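Local coordinates for DegV family protein (Eubacterium eligens, PDB 3FDJ) that is of unknown function but belongs to the DegV family, whose characterised members bind fatty acids, so it probably binds a fatty acid or similar lipid, at residues A[6-17]-A[119-130]. Sequence-based numbering, arbitrary orientation.
Sequences LVADSACDIKEL and GPQMRIILEQLQ
L126 fills the space under the first strand and the loop that follows it: its CD1 lies 3.9 Å from A8 CB and also reaches C12 CB and I14 CD1, while its CB is met by CD2 of L17, whose side chain crosses it at about a right angle. One turn earlier, selenomethionine M122 bends at chi3 (65°), which carries its CE to the carboxylate of D9, 3.5 Å from OD1, with SE against the CB of A11. L6 reaches over the helix farther along, CD2 packing on L129 CB at 4.0 Å. Beside L126, I14 CG2 lies 3.6 Å from R123 NH1, on an extended arginine chain whose NE is salt-bridged to E127 OE2 (2.9 Å). At the segments' closest approach, G119 N, just ahead of the helix, makes a weak bond to A11 O (3.0 Å, 123°). D9 is held in turn: its OD1 accepts from A11 N through its anti lone pair in an Asx turn, and OD2 takes the backbone N of I83. With an alanine here, the amides of A11 and I83 would probably lose these acceptors, and M122 CE the carboxylate beside it. Residues 120-130 run antiparallel (176°) to strand residues 6-9, which parallel strands 21-30 and 77-82 flank, while helix 139-150 packs on I125 and L129, and P120 touches strands 226-230 and 271-276 of the second sheet.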
ATOM      1  N   LEU A   6      -0.019  14.524  -8.294  1.00  7.62           N
ATOM      2  CA  LEU A   6      -0.124  13.478  -7.291  1.00  8.37           C
ATOM      3  C   LEU A   6       1.257  12.831  -7.027  1.00  8.22           C
ATOM      4  O   LEU A   6       2.000  12.525  -7.954  1.00  8.65           O
ATOM      5  CB  LEU A   6      -1.164  12.428  -7.732  1.00  8.16           C
ATOM      6  CG  LEU A   6      -2.575  12.950  -8.018  1.00 10.24           C
ATOM      7  CD1 LEU A   6      -3.539  11.769  -8.380  1.00 11.25           C
ATOM      8  CD2 LEU A   6      -3.127  13.798  -6.881  1.00  8.85           C
ATOM      9  N   VAL A   7       1.592  12.647  -5.754  1.00  8.66           N
ATOM     10  CA  VAL A   7       2.858  12.041  -5.350  1.00  8.59           C
ATOM     11  C   VAL A   7       2.548  10.960  -4.323  1.00  9.28           C
ATOM     12  O   VAL A   7       1.628  11.129  -3.493  1.00  9.23           O
ATOM     13  CB  VAL A   7       3.817  13.105  -4.750  1.00  9.39           C
ATOM     14  CG1 VAL A   7       5.159  12.497  -4.338  1.00  9.55           C
ATOM     15  CG2 VAL A   7       4.085  14.255  -5.764  1.00  7.98           C
ATOM     16  N   ALA A   8       3.279   9.848  -4.373  1.00  7.99           N
ATOM     17  CA  ALA A   8       3.114   8.818  -3.348  1.00  8.71           C
ATOM     18  C   ALA A   8       4.417   8.127  -3.095  1.00  9.60           C
ATOM     19  O   ALA A   8       5.259   8.043  -3.976  1.00  9.83           O
ATOM     20  CB  ALA A   8       2.056   7.795  -3.777  1.00  7.72           C
ATOM     21  N   ASP A   9       4.606   7.608  -1.884  1.00 10.02           N
ATOM     22  CA  ASP A   9       5.712   6.703  -1.711  1.00 11.34           C
ATOM     23  C   ASP A   9       5.478   5.367  -2.438  1.00 10.80           C
ATOM     24  O   ASP A   9       4.345   4.991  -2.779  1.00 10.06           O
ATOM     25  CB  ASP A   9       6.077   6.518  -0.259  1.00 12.10           C
ATOM     26  CG  ASP A   9       5.046   5.775   0.493  1.00 15.69           C
ATOM     27  OD1 ASP A   9       4.842   4.564   0.170  1.00 21.77           O
ATOM     28  OD2 ASP A   9       4.470   6.377   1.437  1.00 20.58           O
ATOM     29  N   SER A  10       6.579   4.657  -2.653  1.00  9.56           N
ATOM     30  CA  SER A  10       6.587   3.445  -3.474  1.00  9.95           C
ATOM     31  C   SER A  10       5.816   2.265  -2.858  1.00 10.63           C
ATOM     32  O   SER A  10       5.602   1.264  -3.531  1.00 11.05           O
ATOM     33  CB  SER A  10       8.038   3.037  -3.775  1.00  9.50           C
ATOM     34  OG  SER A  10       8.701   2.572  -2.604  1.00 10.01           O
ATOM     35  N   ALA A  11       5.370   2.394  -1.608  1.00 11.14           N
ATOM     36  CA  ALA A  11       4.444   1.406  -1.027  1.00 11.37           C
ATOM     37  C   ALA A  11       3.105   1.360  -1.771  1.00 11.45           C
ATOM     38  O   ALA A  11       2.329   0.432  -1.543  1.00 12.11           O
ATOM     39  CB  ALA A  11       4.217   1.653   0.440  1.00 10.86           C
ATOM     40  N   CYS A  12       2.835   2.333  -2.644  1.00 10.93           N
ATOM     41  CA  CYS A  12       1.619   2.308  -3.466  1.00 11.62           C
ATOM     42  C   CYS A  12       1.686   1.295  -4.617  1.00 12.22           C
ATOM     43  O   CYS A  12       0.678   1.035  -5.271  1.00 12.26           O
ATOM     44  CB  CYS A  12       1.304   3.698  -4.006  1.00 11.70           C
ATOM     45  SG  CYS A  12       2.387   4.234  -5.301  1.00 14.05           S
ATOM     46  N   ASP A  13       2.877   0.740  -4.858  1.00 12.97           N
ATOM     47  CA  ASP A  13       3.129  -0.328  -5.860  1.00 13.75           C
ATOM     48  C   ASP A  13       3.078   0.127  -7.333  1.00 14.25           C
ATOM     49  O   ASP A  13       3.353  -0.687  -8.224  1.00 15.79           O
ATOM     50  CB  ASP A  13       2.176  -1.542  -5.700  1.00 13.46           C
ATOM     51  CG  ASP A  13       2.158  -2.135  -4.277  1.00 14.64           C
ATOM     52  OD1 ASP A  13       3.248  -2.468  -3.755  1.00 16.79           O
ATOM     53  OD2 ASP A  13       1.035  -2.315  -3.712  1.00 15.96           O
ATOM     54  N   ILE A  14       2.748   1.390  -7.601  1.00 14.81           N
ATOM     55  CA  ILE A  14       2.565   1.860  -8.982  1.00 15.03           C
ATOM     56  C   ILE A  14       3.540   2.978  -9.296  1.00 15.45           C
ATOM     57  O   ILE A  14       4.070   3.634  -8.382  1.00 13.68           O
ATOM     58  CB  ILE A  14       1.110   2.283  -9.293  1.00 14.74           C
ATOM     59  CG1 ILE A  14       0.636   3.429  -8.397  1.00 16.36           C
ATOM     60  CG2 ILE A  14       0.192   1.081  -9.103  1.00 16.76           C
ATOM     61  CD1 ILE A  14      -0.625   4.138  -8.882  1.00 16.61           C
ATOM     62  N   LYS A  15       3.784   3.142 -10.589  1.00 15.55           N
ATOM     63  CA  LYS A  15       4.717   4.145 -11.105  1.00 17.12           C
ATOM     64  C   LYS A  15       4.048   5.181 -12.007  1.00 16.49           C
ATOM     65  O   LYS A  15       4.659   6.209 -12.298  1.00 15.67           O
ATOM     66  CB  LYS A  15       5.851   3.462 -11.871  1.00 18.33           C
ATOM     67  CG  LYS A  15       7.069   3.099 -11.031  1.00 22.58           C
ATOM     68  CD  LYS A  15       6.952   1.747 -10.365  1.00 28.57           C
ATOM     69  CE  LYS A  15       8.252   1.387  -9.623  1.00 29.71           C
ATOM     70  NZ  LYS A  15       8.018   0.331  -8.592  1.00 31.00           N
ATOM     71  N   GLU A  16       2.824   4.912 -12.450  1.00 15.91           N
ATOM     72  CA  GLU A  16       2.060   5.816 -13.293  1.00 16.74           C
ATOM     73  C   GLU A  16       0.573   5.756 -12.962  1.00 16.85           C
ATOM     74  O   GLU A  16       0.077   4.781 -12.390  1.00 17.65           O
ATOM     75  CB  GLU A  16       2.254   5.472 -14.786  1.00 17.19           C
ATOM     76  CG  GLU A  16       1.642   4.114 -15.188  1.00 20.86           C
ATOM     77  CD  GLU A  16       1.718   3.823 -16.690  1.00 26.25           C
ATOM     78  OE1 GLU A  16       1.841   4.781 -17.493  1.00 27.35           O
ATOM     79  OE2 GLU A  16       1.653   2.615 -17.055  1.00 29.32           O
ATOM     80  N   LEU A  17      -0.130   6.811 -13.327  1.00 17.02           N
ATOM     81  CA  LEU A  17      -1.563   6.897 -13.211  1.00 17.66           C
ATOM     82  C   LEU A  17      -1.980   7.500 -14.546  1.00 18.23           C
ATOM     83  O   LEU A  17      -1.809   8.701 -14.768  1.00 16.65           O
ATOM     84  CB  LEU A  17      -1.909   7.830 -12.054  1.00 18.11           C
ATOM     85  CG  LEU A  17      -2.845   7.541 -10.886  1.00 20.44           C
ATOM     86  CD1 LEU A  17      -2.822   6.119 -10.421  1.00 19.60           C
ATOM     87  CD2 LEU A  17      -2.500   8.531  -9.753  1.00 19.08           C
ATOM     88  N   GLY A 119      -0.184   0.021   0.077  1.00  8.80           N
ATOM     89  CA  GLY A 119      -0.473  -0.721  -1.136  1.00  8.40           C
ATOM     90  C   GLY A 119      -1.784  -0.360  -1.783  1.00  8.31           C
ATOM     91  O   GLY A 119      -1.992   0.796  -2.153  1.00  9.05           O
ATOM     92  N   PRO A 120      -2.679  -1.357  -1.944  1.00  7.73           N
ATOM     93  CA  PRO A 120      -3.868  -1.082  -2.726  1.00  8.53           C
ATOM     94  C   PRO A 120      -4.794  -0.034  -2.148  1.00  8.20           C
ATOM     95  O   PRO A 120      -5.557   0.568  -2.900  1.00  7.31           O
ATOM     96  CB  PRO A 120      -4.563  -2.451  -2.828  1.00  8.94           C
ATOM     97  CG  PRO A 120      -4.027  -3.232  -1.705  1.00  9.90           C
ATOM     98  CD  PRO A 120      -2.590  -2.771  -1.583  1.00  8.25           C
ATOM     99  N   GLN A 121      -4.749   0.194  -0.837  1.00  8.97           N
ATOM    100  CA  GLN A 121      -5.549   1.277  -0.256  1.00  9.54           C
ATOM    101  C   GLN A 121      -4.996   2.651  -0.666  1.00  9.71           C
ATOM    102  O   GLN A 121      -5.773   3.570  -0.974  1.00 10.49           O
ATOM    103  CB  GLN A 121      -5.673   1.106   1.268  1.00 10.46           C
ATOM    104  CG  GLN A 121      -6.730   2.027   1.947  1.00 12.28           C
ATOM    105  CD  GLN A 121      -7.315   1.458   3.251  1.00 14.02           C
ATOM    106  OE1 GLN A 121      -6.752   0.558   3.869  1.00 16.38           O
ATOM    107  NE2 GLN A 121      -8.426   2.048   3.712  1.00 15.56           N
HETATM  108  N   MSE A 122      -3.672   2.777  -0.699  1.00  9.16           N
HETATM  109  CA  MSE A 122      -3.010   3.986  -1.240  1.00  9.13           C
HETATM  110  C   MSE A 122      -3.397   4.153  -2.705  1.00  9.42           C
HETATM  111  O   MSE A 122      -3.734   5.261  -3.131  1.00  9.86           O
HETATM  112  CB  MSE A 122      -1.476   3.913  -1.100  1.00  9.73           C
HETATM  113  CG  MSE A 122      -1.001   3.880   0.336  1.00 10.63           C
HETATM  114 SE   MSE A 122       0.898   3.654   0.434  0.80  9.49          SE
HETATM  115  CE  MSE A 122       1.445   5.383  -0.399  1.00  8.43           C
ATOM    116  N   ARG A 123      -3.403   3.055  -3.469  1.00  8.90           N
ATOM    117  CA  ARG A 123      -3.855   3.130  -4.863  1.00  9.10           C
ATOM    118  C   ARG A 123      -5.282   3.647  -5.005  1.00  8.82           C
ATOM    119  O   ARG A 123      -5.539   4.516  -5.842  1.00  8.06           O
ATOM    120  CB  ARG A 123      -3.689   1.793  -5.601  1.00  8.78           C
ATOM    121  CG  ARG A 123      -4.057   1.907  -7.031  1.00 10.16           C
ATOM    122  CD  ARG A 123      -3.743   0.662  -7.804  1.00 11.30           C
ATOM    123  NE  ARG A 123      -4.151   0.874  -9.181  1.00 11.58           N
ATOM    124  CZ  ARG A 123      -3.668   0.212 -10.228  1.00 15.69           C
ATOM    125  NH1 ARG A 123      -2.740  -0.750 -10.090  1.00 14.01           N
ATOM    126  NH2 ARG A 123      -4.105   0.542 -11.436  1.00 16.06           N
ATOM    127  N   ILE A 124      -6.203   3.121  -4.194  1.00  8.55           N
ATOM    128  CA  ILE A 124      -7.595   3.573  -4.225  1.00  9.02           C
ATOM    129  C   ILE A 124      -7.710   5.072  -3.897  1.00  8.85           C
ATOM    130  O   ILE A 124      -8.481   5.797  -4.520  1.00  9.60           O
ATOM    131  CB  ILE A 124      -8.488   2.685  -3.324  1.00  9.13           C
ATOM    132  CG1 ILE A 124      -8.728   1.349  -4.026  1.00  8.40           C
ATOM    133  CG2 ILE A 124      -9.834   3.350  -3.020  1.00  8.73           C
ATOM    134  CD1 ILE A 124      -9.675   0.370  -3.293  1.00 11.03           C
ATOM    135  N   ILE A 125      -6.961   5.530  -2.914  1.00  8.98           N
ATOM    136  CA  ILE A 125      -6.930   6.960  -2.593  1.00  9.31           C
ATOM    137  C   ILE A 125      -6.454   7.783  -3.811  1.00  8.50           C
ATOM    138  O   ILE A 125      -7.099   8.749  -4.210  1.00  7.86           O
ATOM    139  CB  ILE A 125      -6.069   7.228  -1.345  1.00  9.22           C
ATOM    140  CG1 ILE A 125      -6.744   6.599  -0.128  1.00  9.86           C
ATOM    141  CG2 ILE A 125      -5.857   8.736  -1.131  1.00 11.27           C
ATOM    142  CD1 ILE A 125      -5.854   6.488   1.123  1.00 11.40           C
ATOM    143  N   LEU A 126      -5.346   7.370  -4.401  1.00  8.76           N
ATOM    144  CA  LEU A 126      -4.779   8.065  -5.567  1.00  8.81           C
ATOM    145  C   LEU A 126      -5.778   8.122  -6.711  1.00  9.39           C
ATOM    146  O   LEU A 126      -5.937   9.171  -7.348  1.00  9.81           O
ATOM    147  CB  LEU A 126      -3.497   7.383  -6.019  1.00  8.46           C
ATOM    148  CG  LEU A 126      -2.307   7.632  -5.117  1.00  9.12           C
ATOM    149  CD1 LEU A 126      -1.240   6.577  -5.364  1.00 11.88           C
ATOM    150  CD2 LEU A 126      -1.745   9.041  -5.354  1.00  7.79           C
ATOM    151  N   GLU A 127      -6.474   7.008  -6.949  1.00  8.62           N
ATOM    152  CA  GLU A 127      -7.467   6.975  -8.005  1.00  9.03           C
ATOM    153  C   GLU A 127      -8.665   7.892  -7.736  1.00  8.75           C
ATOM    154  O   GLU A 127      -9.272   8.421  -8.669  1.00  8.40           O
ATOM    155  CB  GLU A 127      -7.936   5.562  -8.290  1.00  8.39           C
ATOM    156  CG  GLU A 127      -6.861   4.661  -8.913  1.00 11.61           C
ATOM    157  CD  GLU A 127      -7.395   3.285  -9.222  1.00 16.35           C
ATOM    158  OE1 GLU A 127      -8.614   3.185  -9.513  1.00 20.95           O
ATOM    159  OE2 GLU A 127      -6.617   2.310  -9.195  1.00 17.10           O
ATOM    160  N   GLN A 128      -9.035   8.041  -6.473  1.00  8.44           N
ATOM    161  CA  GLN A 128     -10.132   8.924  -6.133  1.00  8.22           C
ATOM    162  C   GLN A 128      -9.729  10.390  -6.277  1.00  8.14           C
ATOM    163  O   GLN A 128     -10.546  11.208  -6.714  1.00  7.72           O
ATOM    164  CB  GLN A 128     -10.676   8.643  -4.735  1.00  8.85           C
ATOM    165  CG  GLN A 128     -11.937   9.417  -4.413  1.00  9.51           C
ATOM    166  CD  GLN A 128     -13.139   9.058  -5.271  1.00 14.60           C
ATOM    167  OE1 GLN A 128     -13.186   8.016  -5.935  1.00 16.10           O
ATOM    168  NE2 GLN A 128     -14.124   9.941  -5.261  1.00 17.73           N
ATOM    169  N   LEU A 129      -8.482  10.708  -5.932  1.00  7.31           N
ATOM    170  CA  LEU A 129      -7.936  12.040  -6.130  1.00  7.24           C
ATOM    171  C   LEU A 129      -7.985  12.348  -7.632  1.00  8.31           C
ATOM    172  O   LEU A 129      -8.463  13.426  -8.048  1.00  8.38           O
ATOM    173  CB  LEU A 129      -6.516  12.146  -5.608  1.00  6.42           C
ATOM    174  CG  LEU A 129      -6.364  12.142  -4.077  1.00  8.28           C
ATOM    175  CD1 LEU A 129      -4.885  11.954  -3.702  1.00  9.75           C
ATOM    176  CD2 LEU A 129      -7.008  13.416  -3.486  1.00  7.56           C
ATOM    177  N   GLN A 130      -7.554  11.378  -8.442  1.00  8.23           N
ATOM    178  CA  GLN A 130      -7.587  11.545  -9.884  1.00  8.59           C
ATOM    179  C   GLN A 130      -8.998  11.800 -10.396  1.00  8.63           C
ATOM    180  O   GLN A 130      -9.225  12.739 -11.164  1.00  8.51           O
ATOM    181  CB  GLN A 130      -7.012  10.311 -10.578  1.00  8.96           C
ATOM    182  CG  GLN A 130      -7.259  10.317 -12.086  1.00 11.47           C
ATOM    183  CD  GLN A 130      -6.584   9.156 -12.774  1.00 14.70           C
ATOM    184  OE1 GLN A 130      -6.073   8.246 -12.116  1.00 14.71           O
ATOM    185  NE2 GLN A 130      -6.553   9.197 -14.096  1.00 16.22           N
TER